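Local coordinates for Hcp1 family type VI secretion system effector (Yersinia pestis, PDB 3V4H), which probably forms hexameric rings that stack into the inner tube of the type VI secretion system, as in other members of the Hcp family, at residues D28-I36 / I103-R111; V77-I86 / R144-F153. All blocks are in the same frame, centred on the assembly; numbering follows the deposited sequence.

How the contacts relate
The two antiparallel sheets of this chain press their inner faces together where Phe-108 of contact 1 meets Phe-80 of contact 2, with Phe-108 CD2 lying 3.9 Å from Phe-80 CZ. Contact 1 pairs neighbouring strands inside one sheet and contact 2 does the same in the other, their centres about 12 Å apart. Around the two rings, Val-106 CG1 touches the rim of the Phe-151 ring, and Ile-31 spreads its CG2 and CD1 branches onto Phe-82 and Phe-151. Because the segments alternate along the chain, 28-36, 77-86, 103-111, 144-153, neither sheet is built from one continuous piece of sequence, and the shared hydrophobic core ties both pairings together.

Contact 1: residues D28-I36 / I103-R111; sequences DMFIKIDGI and IKNVQFVLR
Met-29 and Leu-110 run side by side on the face they share with Ile-31 and Phe-108, Met-29 CG resting 3.5 Å from Leu-110 CD2, with Ser-138 and Pro-145 of a neighbouring subunit against them. Farther along, the Ile-31 side chain fills the hollow between Val-106 and Phe-108: its CG1 branch points away from the backbone N (chi1 -159°), which carries CD1 to 3.6 Å from Val-106 CG1 and over towards Phe-108 CB. Ile-33 continues the row, its CG1 alongside Val-106 and its CG2 lodged against both the CG2 and CD1 of Ile-103. The other face ends in a polar arrangement. The Arg-111 guanidinium receives Phe-30 CE2 over one face, planes 78° apart, while its NH2 donates a nearly straight bond to Asp-28 OD2 (3.2 Å), reaching the oxygen from above the carboxylate plane. Asp-42 forms a second salt bridge with NH2, so two carboxylates and a ring edge probably fix the rotation of the group. Backbone bonds in matched pairs, such as Phe-30 N to Val-109 O at 2.9 Å, set the register. Strand 29-33 is also bonded to 49-50, and 103-111 to 119-126: regular antiparallel pairing inside one sheet of the Hcp beta-barrel fold.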
# COMPACT_ATOMS: atom_id res chain seq x y z
N ASP A 28 -10.29 -28.07 -2.40
CA ASP A 28 -10.23 -28.39 -3.85
C ASP A 28 -11.34 -27.65 -4.56
O ASP A 28 -12.54 -27.71 -4.16
CB ASP A 28 -10.43 -29.87 -4.10
CG ASP A 28 -9.16 -30.63 -4.13
OD1 ASP A 28 -8.16 -30.13 -4.69
OD2 ASP A 28 -9.18 -31.77 -3.60
N MET A 29 -10.98 -27.04 -5.66
CA MET A 29 -11.90 -26.17 -6.37
C MET A 29 -11.83 -26.50 -7.85
O MET A 29 -10.73 -26.61 -8.40
CB MET A 29 -11.51 -24.71 -6.15
CG MET A 29 -11.42 -24.30 -4.69
SD MET A 29 -11.03 -22.56 -4.53
CE MET A 29 -9.25 -22.58 -4.44
N PHE A 30 -12.98 -26.62 -8.50
CA PHE A 30 -12.99 -26.98 -9.92
C PHE A 30 -13.94 -26.11 -10.68
O PHE A 30 -14.99 -25.76 -10.16
CB PHE A 30 -13.44 -28.42 -10.10
CG PHE A 30 -12.60 -29.40 -9.34
CD1 PHE A 30 -11.39 -29.81 -9.85
CD2 PHE A 30 -12.99 -29.87 -8.11
CE1 PHE A 30 -10.59 -30.69 -9.14
CE2 PHE A 30 -12.19 -30.74 -7.39
CZ PHE A 30 -10.99 -31.16 -7.92
N ILE A 31 -13.62 -25.83 -11.92
CA ILE A 31 -14.61 -25.21 -12.80
C ILE A 31 -14.70 -26.00 -14.11
O ILE A 31 -13.68 -26.37 -14.72
CB ILE A 31 -14.33 -23.69 -12.94
CG1 ILE A 31 -15.59 -22.97 -13.41
CG2 ILE A 31 -13.14 -23.44 -13.83
CD1 ILE A 31 -15.66 -21.48 -13.14
N LYS A 32 -15.92 -26.30 -14.52
CA LYS A 32 -16.17 -27.07 -15.75
C LYS A 32 -16.86 -26.13 -16.73
O LYS A 32 -17.94 -25.64 -16.44
CB LYS A 32 -17.08 -28.25 -15.45
CG LYS A 32 -17.46 -29.08 -16.69
CD LYS A 32 -18.93 -29.34 -16.78
CE LYS A 32 -19.30 -30.72 -16.29
NZ LYS A 32 -19.34 -31.71 -17.41
N ILE A 33 -16.22 -25.85 -17.85
CA ILE A 33 -16.71 -24.83 -18.78
C ILE A 33 -17.08 -25.48 -20.13
O ILE A 33 -16.24 -26.15 -20.74
CB ILE A 33 -15.64 -23.79 -19.07
CG1 ILE A 33 -15.32 -23.00 -17.83
CG2 ILE A 33 -16.07 -22.89 -20.22
CD1 ILE A 33 -14.18 -22.03 -18.01
N ASP A 34 -18.30 -25.30 -20.59
CA ASP A 34 -18.73 -25.98 -21.80
C ASP A 34 -17.84 -25.73 -22.96
O ASP A 34 -17.57 -24.62 -23.31
CB ASP A 34 -20.14 -25.59 -22.17
CG ASP A 34 -21.17 -26.49 -21.56
OD1 ASP A 34 -20.88 -27.66 -21.32
OD2 ASP A 34 -22.28 -26.02 -21.29
N GLY A 35 -17.39 -26.80 -23.58
CA GLY A 35 -16.52 -26.72 -24.74
C GLY A 35 -15.05 -26.41 -24.43
O GLY A 35 -14.24 -26.40 -25.33
N ILE A 36 -14.69 -26.17 -23.18
CA ILE A 36 -13.32 -25.82 -22.88
C ILE A 36 -12.83 -26.72 -21.75
O ILE A 36 -12.99 -26.43 -20.53
CB ILE A 36 -13.18 -24.32 -22.50
CG1 ILE A 36 -13.73 -23.40 -23.61
CG2 ILE A 36 -11.73 -23.98 -22.22
CD1 ILE A 36 -13.69 -21.91 -23.32
N ILE A 103 -20.99 -19.12 -24.06
CA ILE A 103 -20.73 -20.43 -23.48
C ILE A 103 -22.00 -20.81 -22.74
O ILE A 103 -22.52 -20.00 -21.97
CB ILE A 103 -19.55 -20.39 -22.49
CG1 ILE A 103 -18.23 -20.05 -23.20
CG2 ILE A 103 -19.44 -21.71 -21.72
CD1 ILE A 103 -17.07 -19.69 -22.23
N LYS A 104 -22.50 -22.02 -22.95
CA LYS A 104 -23.86 -22.36 -22.50
C LYS A 104 -23.96 -22.59 -20.99
O LYS A 104 -24.87 -22.08 -20.34
CB LYS A 104 -24.37 -23.58 -23.24
CG LYS A 104 -24.63 -23.33 -24.71
CD LYS A 104 -25.73 -24.24 -25.22
CE LYS A 104 -26.08 -23.97 -26.67
NZ LYS A 104 -27.33 -24.68 -27.06
N ASN A 105 -23.01 -23.35 -20.45
CA ASN A 105 -23.04 -23.78 -19.06
C ASN A 105 -21.63 -23.73 -18.52
O ASN A 105 -20.68 -24.12 -19.23
CB ASN A 105 -23.51 -25.23 -18.94
CG ASN A 105 -24.92 -25.43 -19.44
OD1 ASN A 105 -25.86 -25.12 -18.72
ND2 ASN A 105 -25.08 -25.96 -20.66
N VAL A 106 -21.51 -23.25 -17.28
CA VAL A 106 -20.29 -23.27 -16.50
C VAL A 106 -20.70 -23.73 -15.12
O VAL A 106 -21.70 -23.25 -14.57
CB VAL A 106 -19.64 -21.88 -16.40
CG1 VAL A 106 -18.46 -21.90 -15.42
CG2 VAL A 106 -19.18 -21.40 -17.77
N GLN A 107 -19.94 -24.68 -14.57
CA GLN A 107 -20.19 -25.21 -13.24
C GLN A 107 -18.93 -25.14 -12.35
O GLN A 107 -17.88 -25.74 -12.66
CB GLN A 107 -20.71 -26.65 -13.33
CG GLN A 107 -20.98 -27.27 -11.95
CD GLN A 107 -21.05 -28.79 -11.95
OE1 GLN A 107 -22.11 -29.35 -11.70
NE2 GLN A 107 -19.89 -29.46 -12.18
N PHE A 108 -19.06 -24.44 -11.24
CA PHE A 108 -17.98 -24.21 -10.27
C PHE A 108 -18.26 -24.97 -8.99
O PHE A 108 -19.37 -24.95 -8.50
CB PHE A 108 -17.87 -22.74 -9.97
CG PHE A 108 -16.94 -22.43 -8.83
CD1 PHE A 108 -15.58 -22.57 -8.99
CD2 PHE A 108 -17.43 -22.04 -7.61
CE1 PHE A 108 -14.68 -22.30 -7.95
CE2 PHE A 108 -16.57 -21.79 -6.56
CZ PHE A 108 -15.17 -21.89 -6.74
N VAL A 109 -17.28 -25.70 -8.50
CA VAL A 109 -17.50 -26.60 -7.38
C VAL A 109 -16.40 -26.46 -6.34
O VAL A 109 -15.17 -26.48 -6.67
CB VAL A 109 -17.61 -28.07 -7.87
CG1 VAL A 109 -17.48 -29.05 -6.71
CG2 VAL A 109 -18.97 -28.35 -8.60
N LEU A 110 -16.79 -26.34 -5.08
CA LEU A 110 -15.85 -26.50 -3.93
C LEU A 110 -16.10 -27.77 -3.21
O LEU A 110 -17.25 -28.15 -2.97
CB LEU A 110 -16.04 -25.38 -2.91
CG LEU A 110 -16.09 -23.92 -3.36
CD1 LEU A 110 -16.51 -23.08 -2.18
CD2 LEU A 110 -14.75 -23.41 -3.88
N ARG A 111 -15.02 -28.41 -2.77
CA ARG A 111 -15.06 -29.67 -2.11
C ARG A 111 -14.23 -29.62 -0.83
O ARG A 111 -13.18 -28.98 -0.81
CB ARG A 111 -14.48 -30.71 -3.04
CG ARG A 111 -14.45 -32.13 -2.49
CD ARG A 111 -14.16 -33.13 -3.61
NE ARG A 111 -12.80 -33.01 -4.11
CZ ARG A 111 -12.30 -33.64 -5.18
NH1 ARG A 111 -13.05 -34.47 -5.91
NH2 ARG A 111 -11.02 -33.46 -5.52

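Contact 2: residues V77-I86 / R144-F153; sequences VSDFCFAHYI and RPREEIRFSF
Phe-82, His-84 and Phe-151 all place CG between the backbone N and the carbonyl carbon (chi1 near +65° in each), a rotamer that swings each ring across towards the partner strand. Phe-82 consequently lies along Ile-149, whose CB sits over one ring face 4.1 Å from the centroid, while Phe-82 CE2 meets the edge of the Phe-151 ring. Phe-151 in turn takes Phe-80 CB over a face, 3.9 Å from its centroid; the two rings themselves meet obliquely. At the far end of this row His-84 NE2 donates to Glu-147 OE2 (2.8 Å), approaching on the anti side and somewhat out of the carboxylate plane. Ser-90 also bonds OE2 and Asp-87 takes His-84 ND1, so both ring nitrogens are engaged; Glu-147 OE1 is buried without a partner. A charged imidazole would probably be favoured by this pair of carboxylates.

The reverse face is more polar. In one of its two conformers Cys-81 SG lies by the extended Arg-150 chain, and Arg-150 holds Glu-148 side-on, NE and NH2 both reaching OE1, with NE at 2.6 Å. At the end of the pairing, Tyr-85 CG lies over the centre of the Arg-144 guanidinium, the planes 35° apart, and Ile-86 CD1 rests 3.7 Å from Pro-145 CB.

These antiparallel strands form the middle of a four-stranded sheet, flanked by 53-59 beside 76-85 and by 128-138 beside 146-152. Leu-93 of helix 90-99 packs on His-84, Glu-147 and Ile-149, Phe-125 of strand 119-126 meets the Phe-80 and Phe-151 rings, and Tyr-120 of a neighbouring subunit covers Arg-144 and Pro-145.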
# COMPACT_ATOMS: atom_id res chain seq x y z
N VAL A 77 -24.51 -7.02 -9.79
CA VAL A 77 -23.96 -8.36 -9.70
C VAL A 77 -22.64 -8.40 -10.46
O VAL A 77 -22.65 -8.21 -11.65
CB VAL A 77 -24.91 -9.37 -10.35
CG1 VAL A 77 -24.38 -10.78 -10.24
CG2 VAL A 77 -26.31 -9.27 -9.72
N SER A 78 -21.52 -8.69 -9.80
CA SER A 78 -20.23 -8.66 -10.51
C SER A 78 -19.99 -9.87 -11.44
O SER A 78 -20.72 -10.86 -11.40
CB SER A 78 -19.07 -8.44 -9.53
OG SER A 78 -18.74 -9.65 -8.81
N ASP A 79 -18.98 -9.75 -12.29
CA ASP A 79 -18.50 -10.84 -13.12
C ASP A 79 -17.99 -11.84 -12.14
O ASP A 79 -17.57 -11.43 -11.09
CB ASP A 79 -17.31 -10.36 -13.98
CG ASP A 79 -17.76 -9.55 -15.19
OD1 ASP A 79 -18.96 -9.55 -15.46
OD2 ASP A 79 -16.92 -8.94 -15.89
N PHE A 80 -18.09 -13.13 -12.43
CA PHE A 80 -17.39 -14.17 -11.61
C PHE A 80 -15.97 -14.11 -12.08
O PHE A 80 -15.73 -13.86 -13.26
CB PHE A 80 -17.99 -15.56 -11.83
CG PHE A 80 -17.50 -16.61 -10.84
CD1 PHE A 80 -18.06 -16.73 -9.58
CD2 PHE A 80 -16.49 -17.46 -11.19
CE1 PHE A 80 -17.64 -17.70 -8.72
CE2 PHE A 80 -16.06 -18.44 -10.32
CZ PHE A 80 -16.61 -18.53 -9.08
N CYS A 81 -15.04 -14.28 -11.12
CA CYS A 81 -13.59 -14.21 -11.29
C CYS A 81 -12.98 -15.52 -10.78
O CYS A 81 -13.43 -16.04 -9.73
CB CYS A 81 -12.98 -13.08 -10.43
SG CYS A 81 -13.24 -11.39 -11.06
N PHE A 82 -12.05 -16.08 -11.54
CA PHE A 82 -11.18 -17.16 -11.03
C PHE A 82 -9.82 -17.09 -11.67
O PHE A 82 -9.66 -16.50 -12.76
CB PHE A 82 -11.79 -18.55 -11.22
CG PHE A 82 -11.80 -19.04 -12.62
CD1 PHE A 82 -10.79 -19.87 -13.08
CD2 PHE A 82 -12.87 -18.75 -13.46
CE1 PHE A 82 -10.80 -20.35 -14.39
CE2 PHE A 82 -12.88 -19.20 -14.77
CZ PHE A 82 -11.85 -20.00 -15.24
N ALA A 83 -8.88 -17.72 -10.99
CA ALA A 83 -7.50 -17.93 -11.37
C ALA A 83 -7.19 -19.42 -11.55
O ALA A 83 -7.62 -20.28 -10.74
CB ALA A 83 -6.57 -17.41 -10.24
N HIS A 84 -6.39 -19.74 -12.56
CA HIS A 84 -5.82 -21.10 -12.74
C HIS A 84 -4.43 -21.00 -13.32
O HIS A 84 -4.04 -19.95 -13.80
CB HIS A 84 -6.74 -21.97 -13.65
CG HIS A 84 -6.78 -21.51 -15.09
ND1 HIS A 84 -6.48 -22.33 -16.12
CD2 HIS A 84 -7.01 -20.26 -15.65
CE1 HIS A 84 -6.53 -21.63 -17.26
NE2 HIS A 84 -6.87 -20.37 -16.98
N TYR A 85 -3.65 -22.08 -13.27
CA TYR A 85 -2.41 -22.13 -14.04
C TYR A 85 -2.70 -22.10 -15.52
O TYR A 85 -3.78 -22.53 -15.97
CB TYR A 85 -1.65 -23.39 -13.69
CG TYR A 85 -1.12 -23.36 -12.29
CD1 TYR A 85 -0.31 -22.31 -11.86
CD2 TYR A 85 -1.44 -24.36 -11.38
CE1 TYR A 85 0.17 -22.24 -10.56
CE2 TYR A 85 -0.94 -24.34 -10.08
CZ TYR A 85 -0.14 -23.27 -9.68
OH TYR A 85 0.34 -23.24 -8.39
N ILE A 86 -1.75 -21.58 -16.30
CA ILE A 86 -1.91 -21.57 -17.75
C ILE A 86 -1.91 -23.02 -18.16
O ILE A 86 -1.07 -23.80 -17.71
CB ILE A 86 -0.88 -20.70 -18.49
CG1 ILE A 86 -1.20 -19.22 -18.19
CG2 ILE A 86 -0.91 -20.95 -20.02
CD1 ILE A 86 -0.11 -18.26 -18.62
N ARG A 144 4.64 -22.08 -12.14
CA ARG A 144 3.92 -21.98 -13.39
C ARG A 144 3.21 -20.63 -13.45
O ARG A 144 2.72 -20.14 -12.45
CB ARG A 144 2.91 -23.12 -13.50
CG ARG A 144 2.33 -23.34 -14.89
CD ARG A 144 2.28 -24.82 -15.24
NE ARG A 144 1.96 -25.65 -14.07
CZ ARG A 144 0.79 -26.25 -13.84
NH1 ARG A 144 0.62 -26.96 -12.72
NH2 ARG A 144 -0.21 -26.16 -14.71
N PRO A 145 3.18 -20.00 -14.62
CA PRO A 145 2.42 -18.78 -14.73
C PRO A 145 0.94 -19.02 -14.54
O PRO A 145 0.45 -20.14 -14.65
CB PRO A 145 2.69 -18.34 -16.17
CG PRO A 145 3.01 -19.62 -16.87
CD PRO A 145 3.89 -20.28 -15.87
N ARG A 146 0.20 -17.97 -14.24
CA ARG A 146 -1.20 -18.17 -13.98
C ARG A 146 -2.00 -17.12 -14.67
O ARG A 146 -1.45 -16.17 -15.17
CB ARG A 146 -1.47 -18.14 -12.50
CG ARG A 146 -1.20 -16.83 -11.82
CD ARG A 146 -1.46 -17.04 -10.33
NE ARG A 146 -0.43 -17.88 -9.72
CZ ARG A 146 -0.52 -18.45 -8.51
NH1 ARG A 146 -1.63 -18.32 -7.78
NH2 ARG A 146 0.49 -19.18 -8.04
N GLU A 147 -3.30 -17.29 -14.65
CA GLU A 147 -4.17 -16.44 -15.40
C GLU A 147 -5.51 -16.27 -14.63
O GLU A 147 -6.02 -17.19 -14.03
CB GLU A 147 -4.36 -17.18 -16.74
CG GLU A 147 -5.50 -16.79 -17.60
CD GLU A 147 -5.47 -17.59 -18.93
OE1 GLU A 147 -4.65 -17.22 -19.80
OE2 GLU A 147 -6.25 -18.58 -19.07
N GLU A 148 -5.98 -15.05 -14.59
CA GLU A 148 -7.22 -14.72 -14.01
C GLU A 148 -8.23 -14.58 -15.15
O GLU A 148 -7.94 -13.95 -16.18
CB GLU A 148 -7.11 -13.43 -13.23
CG GLU A 148 -8.46 -12.79 -12.98
CD GLU A 148 -8.39 -11.52 -12.16
OE1 GLU A 148 -9.13 -10.58 -12.58
OE2 GLU A 148 -7.63 -11.50 -11.13
N ILE A 149 -9.41 -15.16 -14.94
CA ILE A 149 -10.53 -15.12 -15.88
C ILE A 149 -11.73 -14.55 -15.12
O ILE A 149 -11.97 -14.94 -13.95
CB ILE A 149 -10.79 -16.51 -16.46
CG1 ILE A 149 -9.66 -16.86 -17.44
CG2 ILE A 149 -12.14 -16.56 -17.18
CD1 ILE A 149 -9.23 -18.30 -17.38
N ARG A 150 -12.36 -13.54 -15.74
CA ARG A 150 -13.65 -13.00 -15.36
C ARG A 150 -14.68 -13.27 -16.43
O ARG A 150 -14.35 -13.29 -17.61
CB ARG A 150 -13.56 -11.50 -15.23
CG ARG A 150 -12.45 -11.12 -14.31
CD ARG A 150 -12.54 -9.70 -13.82
NE ARG A 150 -11.41 -9.43 -12.95
CZ ARG A 150 -11.18 -8.26 -12.36
NH1 ARG A 150 -12.01 -7.24 -12.54
NH2 ARG A 150 -10.11 -8.13 -11.59
N PHE A 151 -15.93 -13.51 -16.03
CA PHE A 151 -17.00 -13.76 -17.02
C PHE A 151 -18.37 -13.24 -16.65
O PHE A 151 -18.71 -13.07 -15.46
CB PHE A 151 -17.07 -15.24 -17.43
CG PHE A 151 -17.37 -16.23 -16.31
CD1 PHE A 151 -18.66 -16.40 -15.83
CD2 PHE A 151 -16.39 -17.06 -15.82
CE1 PHE A 151 -18.95 -17.35 -14.87
CE2 PHE A 151 -16.67 -18.01 -14.85
CZ PHE A 151 -17.96 -18.16 -14.39
N SER A 152 -19.12 -12.91 -17.69
CA SER A 152 -20.52 -12.50 -17.66
C SER A 152 -21.43 -13.68 -17.53
O SER A 152 -21.04 -14.76 -17.93
CB SER A 152 -20.89 -11.92 -19.02
OG SER A 152 -21.09 -10.57 -18.85
N PHE A 153 -22.67 -13.47 -17.06
CA PHE A 153 -23.70 -14.52 -17.12
C PHE A 153 -25.12 -13.94 -17.00
O PHE A 153 -25.33 -12.84 -16.48
CB PHE A 153 -23.43 -15.63 -16.08
CG PHE A 153 -23.29 -15.12 -14.68
CD1 PHE A 153 -24.40 -14.97 -13.85
CD2 PHE A 153 -22.05 -14.73 -14.19
CE1 PHE A 153 -24.29 -14.45 -12.57
CE2 PHE A 153 -21.91 -14.25 -12.90
CZ PHE A 153 -23.02 -14.10 -12.09